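Local atomic coordinates of Csc2 (Thermofilum pendens, PDB entry 4TXD), a protein that probably binds CRISPR RNA as the Cas7-family backbone subunit of a type I-D interference complex and carries a zinc ion. Residues 213-218 against 229-234; 66-71 against 273-278; 73-78 against 89-94. All blocks are in the same frame, centred on the assembly; numbering follows the deposited sequence.

How the contacts relate
The three contacts crowd one flank of this Cas7-like chain, with centres about 13 Å apart for contacts 1 and 2 and for contacts 1 and 3, and about 10 Å for contacts 2 and 3. Along the sequence, contact 3 falls between the two segments of contact 2, and so does contact 1, which opens after contact 3 has closed. Strand 65-68 is the middle strand of a three-stranded sheet, between 274-275 (contact 2) and 232-235 (contact 1). Contact 3 is a hairpin at the border of the large sheet. Through Asn-76 ND2 to Phe-230 O and the Arg-68 to Glu-232 salt bridge, the contacts join the three-stranded sheet and small hairpin 217-219/222-224 to the large sheet's flank.

Contact 1: residues 213-218 against 229-234; sequences THNKVT and LFSEVH
At the base of the small antiparallel hairpin built from strands 217-219 and 222-224, the side-chain amide of Asn-215 clamps the returning chain at Leu-229 and Glu-232. Asn-215 ND2 donates both N-H groups to backbone carbonyls. One goes to Glu-232 O at 3.0 Å, reaching a lone pair in the carbonyl plane. The other goes to Leu-229 O, also 3.0 Å from Asn-215 ND2, and here the acceptor sits almost in the amide plane while the nitrogen stands above the carbonyl plane by 38°. Two acceptors on one nitrogen should fix the rotation of the amide. With CG anti to the carbonyl carbon (chi1 -76°), the amide reaches across to the bend at Leu-229 to Glu-232, and Asn-215 OD1 comes beside Glu-232 CB. Next to the amide, at the root of the side chain, Leu-229 CD2 presses against Asn-215 CB at 3.5 Å, and Ser-231 OG approaches the same CB. Further along, Val-217 CG1 meets Ser-231 CB at 3.6 Å. A water bonded to Ser-231 OG gives only a weak bond to Lys-216 O. The carboxylate of Glu-232 leads away from this cluster: its OE2 accepts a hydrogen bond from His-234 NE2 at 2.6 Å through the anti lone pair, in the plane of the imidazole, while its OE1 pairs with Arg-68. Met-224, on the hairpin's second strand, packs against both Val-217 and Leu-229. The whole is a surface arrangement in which a side-chain amide bridges two main-chain carbonyls where a protruding beta hairpin joins the body of the fold.

Contact 2: residues 66-71 against 273-278; sequences LLRTEG and GIYGTV
Leu-67 and Ile-274 lie side by side and point the same way, with Leu-67 CD2 3.7 Å from Ile-274 CG1, while on the other face of the sheet Arg-68 crosses the ring of Tyr-275 at about a right angle. The leucine and isoleucine form the inward face: Pro-90 packs on Leu-67 and Ile-92 on Ile-274. Ile-274 CG1 is anti to the backbone N (chi1 179°), which carries its chain alongside the leucine. On the outward face, Arg-68 CD approaches Tyr-275 CE2 at 3.7 Å, and the guanidinium and ring planes stand 72° apart. The aliphatic part of the arginine does the touching, for its chain bends at chi3 and its charged end goes to Glu-232. Nearer the start of the strand, Leu-66 CB lies 4.3 Å from Tyr-275 CB.

The backbones fix this arrangement. Leu-66 N bonds to Tyr-275 O and Tyr-275 N returns the bond to Leu-66 O, each at 2.8 Å, and Arg-68 N bonds to Gly-273 O at 3.0 Å. A side chain on Gly-273 would run into Arg-68 O, and its positive phi of 79° suits glycine as well. Lys-96 NZ bonds to Gly-273 O and to Arg-68 O, gripping both chains at this end. This is an antiparallel edge pair: strand 274-275 closes one side of the three-stranded sheet, just before the chain turns a corner at Gly-276 into long strand 277-288 of the central sheet.

Contact 3: residues 73-78 against 89-94; sequences GTINMT and VPVIQP
Met-77 and Thr-78 pair with Pro-90 and Val-89 in the antiparallel hairpin 77-82/85-92, the border of the central sheet, tight at this end. Thr-78 N reaches Val-89 O at 2.9 Å and Val-89 N reaches Thr-78 O at 2.7 Å, a hydrogen-bonded pair beside the non-hydrogen-bonded pair Met-77 and Pro-90. The bent methionine folds back over the proline: with chi2 at -69°, its SD rests 3.5 Å from Pro-90 N and its CE lies near Val-89 C. It also packs on Phe-230. Cut back to an alanine here, the chain has no sulfur over the proline, which would probably open a gap between Pro-90 and Phe-230. On the other face Thr-78 CG2 packs against Val-91 CB at 3.7 Å.

Past Asn-76, whose carbonyl still accepts from Val-91 N, the backbones move apart, and water and the Gln-93 side chain link them. One water lies within hydrogen-bonding reach of Ile-75 O and Val-91 O and accepts from Gln-93 N, where the chains diverge beyond the strands. The side chain of Gln-93, at the N-cap of helix 94-115, crosses that of Ile-75 at about a right angle, with Gln-93 NE2 3.3 Å from Ile-75 CG1. A second water links Gln-93 NE2 to Gly-73 O at this looser end. Ile-75 N donates to Gln-93 OE1 at 3.1 Å, with the nitrogen 74° above the amide carbonyl plane.

Contact 1: residues 213-218 against 229-234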
loop_
_atom_site.group_PDB
_atom_site.type_symbol
_atom_site.label_atom_id
_atom_site.label_comp_id
_atom_site.label_asym_id
_atom_site.label_seq_id
_atom_site.Cartn_x
_atom_site.Cartn_y
_atom_site.Cartn_z
ATOM N N THR A 213 6.075 -28.373 14.596
ATOM C CA THR A 213 5.099 -29.416 14.534
ATOM C C THR A 213 3.986 -29.209 15.558
ATOM O O THR A 213 2.961 -29.883 15.529
ATOM C CB THR A 213 5.830 -30.773 14.563
ATOM O OG1 THR A 213 5.710 -31.376 13.293
ATOM C CG2 THR A 213 5.369 -31.693 15.613
ATOM N N HIS A 214 4.209 -28.233 16.412
ATOM C CA HIS A 214 3.343 -27.948 17.536
ATOM C C HIS A 214 2.439 -26.726 17.475
ATOM O O HIS A 214 2.034 -26.244 18.505
ATOM C CB HIS A 214 4.160 -27.885 18.811
ATOM C CG HIS A 214 4.946 -29.116 19.063
ATOM N ND1 HIS A 214 4.464 -30.369 18.781
ATOM C CD2 HIS A 214 6.193 -29.288 19.539
ATOM C CE1 HIS A 214 5.374 -31.267 19.092
ATOM N NE2 HIS A 214 6.434 -30.633 19.551
ATOM N N ASN A 215 2.111 -26.248 16.293
ATOM C CA ASN A 215 1.016 -25.338 16.173
ATOM C C ASN A 215 -0.248 -26.116 16.541
ATOM O O ASN A 215 -0.314 -27.286 16.345
ATOM C CB ASN A 215 0.863 -24.832 14.758
ATOM C CG ASN A 215 1.895 -23.798 14.385
ATOM O OD1 ASN A 215 2.396 -23.087 15.199
ATOM N ND2 ASN A 215 2.182 -23.730 13.129
ATOM N N LYS A 216 -1.248 -25.424 17.021
ATOM C CA LYS A 216 -2.509 -26.042 17.321
ATOM C C LYS A 216 -3.633 -25.061 17.103
ATOM O O LYS A 216 -3.530 -23.955 17.501
ATOM C CB LYS A 216 -2.507 -26.537 18.757
ATOM C CG LYS A 216 -3.695 -27.378 19.130
ATOM C CD LYS A 216 -3.580 -27.906 20.544
ATOM C CE LYS A 216 -4.805 -28.684 20.924
ATOM N NZ LYS A 216 -4.836 -29.031 22.361
ATOM N N VAL A 217 -4.682 -25.490 16.437
ATOM C CA VAL A 217 -5.893 -24.690 16.322
ATOM C C VAL A 217 -7.085 -25.562 16.691
ATOM O O VAL A 217 -7.119 -26.760 16.399
ATOM C CB VAL A 217 -6.115 -24.088 14.905
ATOM C CG1 VAL A 217 -5.014 -23.079 14.551
ATOM C CG2 VAL A 217 -6.171 -25.164 13.865
ATOM N N THR A 218 -8.059 -24.947 17.336
ATOM C CA THR A 218 -9.246 -25.664 17.773
ATOM C C THR A 218 -10.485 -24.855 17.455
ATOM O O THR A 218 -10.441 -23.621 17.377
ATOM C CB THR A 218 -9.236 -25.943 19.281
ATOM O OG1 THR A 218 -9.352 -24.695 19.974
ATOM C CG2 THR A 218 -7.970 -26.661 19.714
ATOM N N LEU A 229 0.488 -27.898 9.565
ATOM C CA LEU A 229 -0.341 -26.813 10.038
ATOM C C LEU A 229 0.426 -25.494 10.033
ATOM O O LEU A 229 1.388 -25.346 10.730
ATOM C CB LEU A 229 -0.890 -27.093 11.422
ATOM C CG LEU A 229 -1.658 -25.981 12.094
ATOM C CD1 LEU A 229 -2.850 -25.565 11.276
ATOM C CD2 LEU A 229 -2.041 -26.317 13.515
ATOM N N PHE A 230 -0.028 -24.565 9.215
ATOM C CA PHE A 230 0.711 -23.315 9.029
ATOM C C PHE A 230 -0.049 -22.113 9.573
ATOM O O PHE A 230 0.085 -21.002 9.070
ATOM C CB PHE A 230 1.049 -23.126 7.538
ATOM C CG PHE A 230 1.927 -24.214 6.984
ATOM C CD1 PHE A 230 3.176 -24.463 7.537
ATOM C CD2 PHE A 230 1.506 -24.996 5.914
ATOM C CE1 PHE A 230 3.997 -25.474 7.036
ATOM C CE2 PHE A 230 2.320 -25.998 5.410
ATOM C CZ PHE A 230 3.564 -26.242 5.970
ATOM N N SER A 231 -0.856 -22.337 10.606
ATOM C CA SER A 231 -1.526 -21.238 11.296
ATOM C C SER A 231 -0.499 -20.191 11.771
ATOM O O SER A 231 -0.774 -18.993 11.805
ATOM C CB SER A 231 -2.325 -21.771 12.482
ATOM O OG SER A 231 -1.484 -22.578 13.292
ATOM N N GLU A 232 0.688 -20.650 12.106
ATOM C CA GLU A 232 1.792 -19.781 12.454
ATOM C C GLU A 232 3.090 -20.240 11.777
ATOM O O GLU A 232 3.388 -21.371 11.762
ATOM C CB GLU A 232 1.978 -19.670 13.965
ATOM C CG GLU A 232 3.162 -18.843 14.347
ATOM C CD GLU A 232 3.172 -18.383 15.796
ATOM O OE1 GLU A 232 2.133 -18.233 16.405
ATOM O OE2 GLU A 232 4.252 -18.165 16.314
ATOM N N VAL A 233 3.798 -19.303 11.196
ATOM C CA VAL A 233 5.008 -19.573 10.476
ATOM C C VAL A 233 6.105 -18.613 10.879
ATOM O O VAL A 233 5.893 -17.467 10.936
ATOM C CB VAL A 233 4.792 -19.448 8.966
ATOM C CG1 VAL A 233 6.071 -19.670 8.225
ATOM C CG2 VAL A 233 3.746 -20.416 8.493
ATOM N N HIS A 234 7.282 -19.142 11.123
ATOM C CA HIS A 234 8.418 -18.318 11.445
ATOM C C HIS A 234 9.383 -18.292 10.288
ATOM O O HIS A 234 10.031 -19.250 10.034
ATOM C CB HIS A 234 9.111 -18.809 12.702
ATOM C CG HIS A 234 8.243 -18.780 13.909
ATOM N ND1 HIS A 234 8.597 -19.347 15.105
ATOM C CD2 HIS A 234 7.025 -18.250 14.097
ATOM C CE1 HIS A 234 7.634 -19.157 15.977
ATOM N NE2 HIS A 234 6.670 -18.492 15.390
HETATM O O HOH W 1 -1.630 -21.638 15.830
#

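Contact 2: residues 66-71 against 273-278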
loop_
_atom_site.group_PDB
_atom_site.type_symbol
_atom_site.label_atom_id
_atom_site.label_comp_id
_atom_site.label_asym_id
_atom_site.label_seq_id
_atom_site.Cartn_x
_atom_site.Cartn_y
_atom_site.Cartn_z
ATOM N N LEU A 66 7.135 -13.236 11.678
ATOM C CA LEU A 66 6.088 -14.146 12.127
ATOM C C LEU A 66 4.822 -13.924 11.304
ATOM O O LEU A 66 4.301 -12.811 11.247
ATOM C CB LEU A 66 5.805 -13.953 13.617
ATOM C CG LEU A 66 7.009 -13.834 14.554
ATOM C CD1 LEU A 66 6.555 -13.674 16.000
ATOM C CD2 LEU A 66 7.944 -15.025 14.409
ATOM N N LEU A 67 4.375 -14.819 10.691
ATOM C CA LEU A 67 3.132 -14.913 9.944
ATOM C C LEU A 67 2.051 -15.681 10.710
ATOM O O LEU A 67 2.279 -16.737 11.160
ATOM C CB LEU A 67 3.314 -15.547 8.573
ATOM C CG LEU A 67 4.305 -14.905 7.614
ATOM C CD1 LEU A 67 4.488 -15.675 6.325
ATOM C CD2 LEU A 67 3.932 -13.477 7.336
ATOM N N ARG A 68 0.884 -15.089 10.812
ATOM C CA ARG A 68 -0.251 -15.719 11.455
ATOM C C ARG A 68 -1.477 -15.629 10.585
ATOM O O ARG A 68 -1.726 -14.636 10.010
ATOM C CB ARG A 68 -0.576 -15.043 12.761
ATOM C CG ARG A 68 0.524 -15.064 13.747
ATOM C CD ARG A 68 0.078 -14.381 15.012
ATOM N NE ARG A 68 0.066 -15.287 16.114
ATOM C CZ ARG A 68 0.999 -15.317 17.046
ATOM N NH1 ARG A 68 0.919 -16.185 18.024
ATOM N NH2 ARG A 68 2.007 -14.478 16.996
ATOM N N THR A 69 -2.213 -16.716 10.491
ATOM C CA THR A 69 -3.478 -16.688 9.756
ATOM C C THR A 69 -4.478 -15.786 10.474
ATOM O O THR A 69 -4.355 -15.571 11.671
ATOM C CB THR A 69 -4.075 -18.097 9.612
ATOM O OG1 THR A 69 -4.073 -18.732 10.897
ATOM C CG2 THR A 69 -3.238 -18.922 8.644
ATOM N N GLU A 70 -5.455 -15.252 9.745
ATOM C CA GLU A 70 -6.533 -14.485 10.367
ATOM C C GLU A 70 -7.897 -14.877 9.810
ATOM O O GLU A 70 -8.475 -14.151 8.999
ATOM C CB GLU A 70 -6.329 -12.983 10.172
ATOM C CG GLU A 70 -6.328 -12.181 11.464
ATOM C CD GLU A 70 -4.949 -12.094 12.096
ATOM O OE1 GLU A 70 -4.610 -12.962 12.930
ATOM O OE2 GLU A 70 -4.204 -11.150 11.755
ATOM N N GLY A 71 -8.411 -16.021 10.244
ATOM C CA GLY A 71 -9.734 -16.447 9.821
ATOM C C GLY A 71 -9.702 -17.472 8.706
ATOM O O GLY A 71 -8.707 -17.585 7.981
ATOM N N GLY A 273 -1.413 -9.819 10.902
ATOM C CA GLY A 273 -0.945 -11.163 10.704
ATOM C C GLY A 273 0.475 -11.316 10.172
ATOM O O GLY A 273 0.870 -12.347 9.719
ATOM N N ILE A 274 1.225 -10.245 10.253
ATOM C CA ILE A 274 2.620 -10.285 9.975
ATOM C C ILE A 274 3.346 -9.417 10.988
ATOM O O ILE A 274 3.055 -8.306 11.174
ATOM C CB ILE A 274 2.939 -9.872 8.538
ATOM C CG1 ILE A 274 4.432 -9.918 8.299
ATOM C CG2 ILE A 274 2.404 -8.501 8.217
ATOM C CD1 ILE A 274 4.801 -9.711 6.873
ATOM N N TYR A 275 4.293 -9.993 11.645
ATOM C CA TYR A 275 5.101 -9.299 12.706
ATOM C C TYR A 275 6.678 -9.478 12.791
ATOM O O TYR A 275 7.118 -10.499 12.393
ATOM C CB TYR A 275 4.594 -9.855 14.044
ATOM C CG TYR A 275 3.083 -9.858 14.107
ATOM C CD1 TYR A 275 2.384 -8.710 14.471
ATOM C CD2 TYR A 275 2.351 -10.988 13.747
ATOM C CE1 TYR A 275 1.005 -8.695 14.499
ATOM C CE2 TYR A 275 0.972 -10.981 13.776
ATOM C CZ TYR A 275 0.304 -9.831 14.151
ATOM O OH TYR A 275 -1.070 -9.814 14.179
ATOM N N GLY A 276 7.326 -8.335 12.679
ATOM C CA GLY A 276 8.780 -8.362 12.631
ATOM C C GLY A 276 9.335 -7.175 11.877
ATOM O O GLY A 276 8.593 -6.253 11.530
ATOM N N THR A 277 10.637 -7.201 11.611
ATOM C CA THR A 277 11.293 -6.101 10.915
ATOM C C THR A 277 11.654 -6.463 9.484
ATOM O O THR A 277 12.246 -7.510 9.225
ATOM C CB THR A 277 12.577 -5.672 11.668
ATOM O OG1 THR A 277 12.253 -5.427 13.043
ATOM C CG2 THR A 277 13.181 -4.427 11.045
ATOM N N VAL A 278 11.302 -5.593 8.543
ATOM C CA VAL A 278 11.660 -5.822 7.159
ATOM C C VAL A 278 12.429 -4.641 6.600
ATOM O O VAL A 278 12.481 -3.574 7.208
ATOM C CB VAL A 278 10.423 -6.062 6.254
ATOM C CG1 VAL A 278 9.635 -7.283 6.736
ATOM C CG2 VAL A 278 9.538 -4.803 6.197
#

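Contact 3: residues 73-78 against 89-94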
loop_
_atom_site.group_PDB
_atom_site.type_symbol
_atom_site.label_atom_id
_atom_site.label_comp_id
_atom_site.label_asym_id
_atom_site.label_seq_id
_atom_site.Cartn_x
_atom_site.Cartn_y
_atom_site.Cartn_z
ATOM N N GLY A 73 -9.766 -19.615 5.485
ATOM C CA GLY A 73 -9.351 -19.316 4.132
ATOM C C GLY A 73 -8.084 -18.484 3.997
ATOM O O GLY A 73 -7.569 -18.359 2.890
ATOM N N THR A 74 -7.574 -17.911 5.086
ATOM C CA THR A 74 -6.315 -17.143 4.982
ATOM C C THR A 74 -5.096 -18.069 5.011
ATOM O O THR A 74 -5.112 -19.126 5.644
ATOM C CB THR A 74 -6.158 -16.088 6.103
ATOM O OG1 THR A 74 -6.191 -16.722 7.383
ATOM C CG2 THR A 74 -7.262 -15.029 6.016
ATOM N N ILE A 75 -4.033 -17.677 4.322
ATOM C CA ILE A 75 -2.907 -18.584 4.164
ATOM C C ILE A 75 -1.578 -17.904 4.443
ATOM O O ILE A 75 -1.451 -16.689 4.296
ATOM C CB ILE A 75 -2.850 -19.187 2.743
ATOM C CG1 ILE A 75 -2.595 -18.098 1.708
ATOM C CG2 ILE A 75 -4.149 -20.002 2.427
ATOM C CD1 ILE A 75 -2.268 -18.641 0.332
ATOM N N ASN A 76 -0.607 -18.710 4.862
ATOM C CA ASN A 76 0.773 -18.266 5.081
ATOM C C ASN A 76 1.776 -18.966 4.170
ATOM O O ASN A 76 2.939 -18.567 4.090
ATOM C CB ASN A 76 1.189 -18.520 6.531
ATOM C CG ASN A 76 0.440 -17.642 7.525
ATOM O OD1 ASN A 76 0.129 -16.477 7.247
ATOM N ND2 ASN A 76 0.145 -18.206 8.695
ATOM N N MET A 77 1.339 -20.048 3.535
ATOM C CA MET A 77 2.219 -20.847 2.689
ATOM C C MET A 77 1.501 -21.127 1.383
ATOM O O MET A 77 0.286 -21.354 1.367
ATOM C CB MET A 77 2.609 -22.181 3.352
ATOM C CG MET A 77 3.368 -22.059 4.647
ATOM S SD MET A 77 5.047 -21.409 4.422
ATOM C CE MET A 77 5.924 -22.833 3.804
ATOM N N THR A 78 2.259 -21.143 0.297
ATOM C CA THR A 78 1.668 -21.373 -1.008
ATOM C C THR A 78 2.692 -22.042 -1.918
ATOM O O THR A 78 3.884 -22.005 -1.651
ATOM C CB THR A 78 1.171 -20.053 -1.642
ATOM O OG1 THR A 78 0.327 -20.351 -2.757
ATOM C CG2 THR A 78 2.359 -19.175 -2.109
ATOM N N VAL A 89 6.214 -22.179 -0.236
ATOM C CA VAL A 89 6.995 -21.075 0.307
ATOM C C VAL A 89 6.083 -20.176 1.127
ATOM O O VAL A 89 4.873 -20.141 0.905
ATOM C CB VAL A 89 7.655 -20.225 -0.815
ATOM C CG1 VAL A 89 8.672 -21.059 -1.615
ATOM C CG2 VAL A 89 6.587 -19.622 -1.738
ATOM N N PRO A 90 6.667 -19.414 2.052
ATOM C CA PRO A 90 5.885 -18.386 2.746
ATOM C C PRO A 90 5.355 -17.340 1.781
ATOM O O PRO A 90 5.985 -17.024 0.768
ATOM C CB PRO A 90 6.893 -17.745 3.718
ATOM C CG PRO A 90 8.039 -18.660 3.775
ATOM C CD PRO A 90 8.047 -19.521 2.548
ATOM N N VAL A 91 4.198 -16.792 2.116
ATOM C CA VAL A 91 3.581 -15.768 1.286
ATOM C C VAL A 91 2.958 -14.700 2.178
ATOM O O VAL A 91 2.439 -14.999 3.266
ATOM C CB VAL A 91 2.518 -16.383 0.340
ATOM C CG1 VAL A 91 1.444 -17.087 1.143
ATOM C CG2 VAL A 91 1.901 -15.322 -0.563
ATOM N N ILE A 92 3.059 -13.453 1.743
ATOM C CA ILE A 92 2.389 -12.355 2.417
ATOM C C ILE A 92 1.169 -12.004 1.585
ATOM O O ILE A 92 1.293 -11.459 0.492
ATOM C CB ILE A 92 3.311 -11.122 2.576
ATOM C CG1 ILE A 92 4.633 -11.523 3.232
ATOM C CG2 ILE A 92 2.608 -10.030 3.387
ATOM C CD1 ILE A 92 5.677 -10.402 3.243
ATOM N N GLN A 93 -0.018 -12.323 2.088
ATOM C CA GLN A 93 -1.253 -12.123 1.331
ATOM C C GLN A 93 -1.542 -10.627 1.113
ATOM O O GLN A 93 -1.120 -9.777 1.913
ATOM C CB GLN A 93 -2.435 -12.803 2.048
ATOM C CG GLN A 93 -2.451 -14.346 1.938
ATOM C CD GLN A 93 -3.876 -14.932 1.963
ATOM O OE1 GLN A 93 -4.558 -14.929 2.992
ATOM N NE2 GLN A 93 -4.320 -15.438 0.819
ATOM N N PRO A 94 -2.251 -10.299 0.026
ATOM C CA PRO A 94 -2.579 -8.908 -0.322
ATOM C C PRO A 94 -3.173 -8.090 0.832
ATOM O O PRO A 94 -2.774 -6.941 1.010
ATOM C CB PRO A 94 -3.598 -9.066 -1.457
ATOM C CG PRO A 94 -3.200 -10.337 -2.122
ATOM C CD PRO A 94 -2.754 -11.246 -0.995
HETATM O O HOH W 2 -7.076 -16.716 0.474
HETATM O O HOH W 3 0.103 -14.400 4.552
#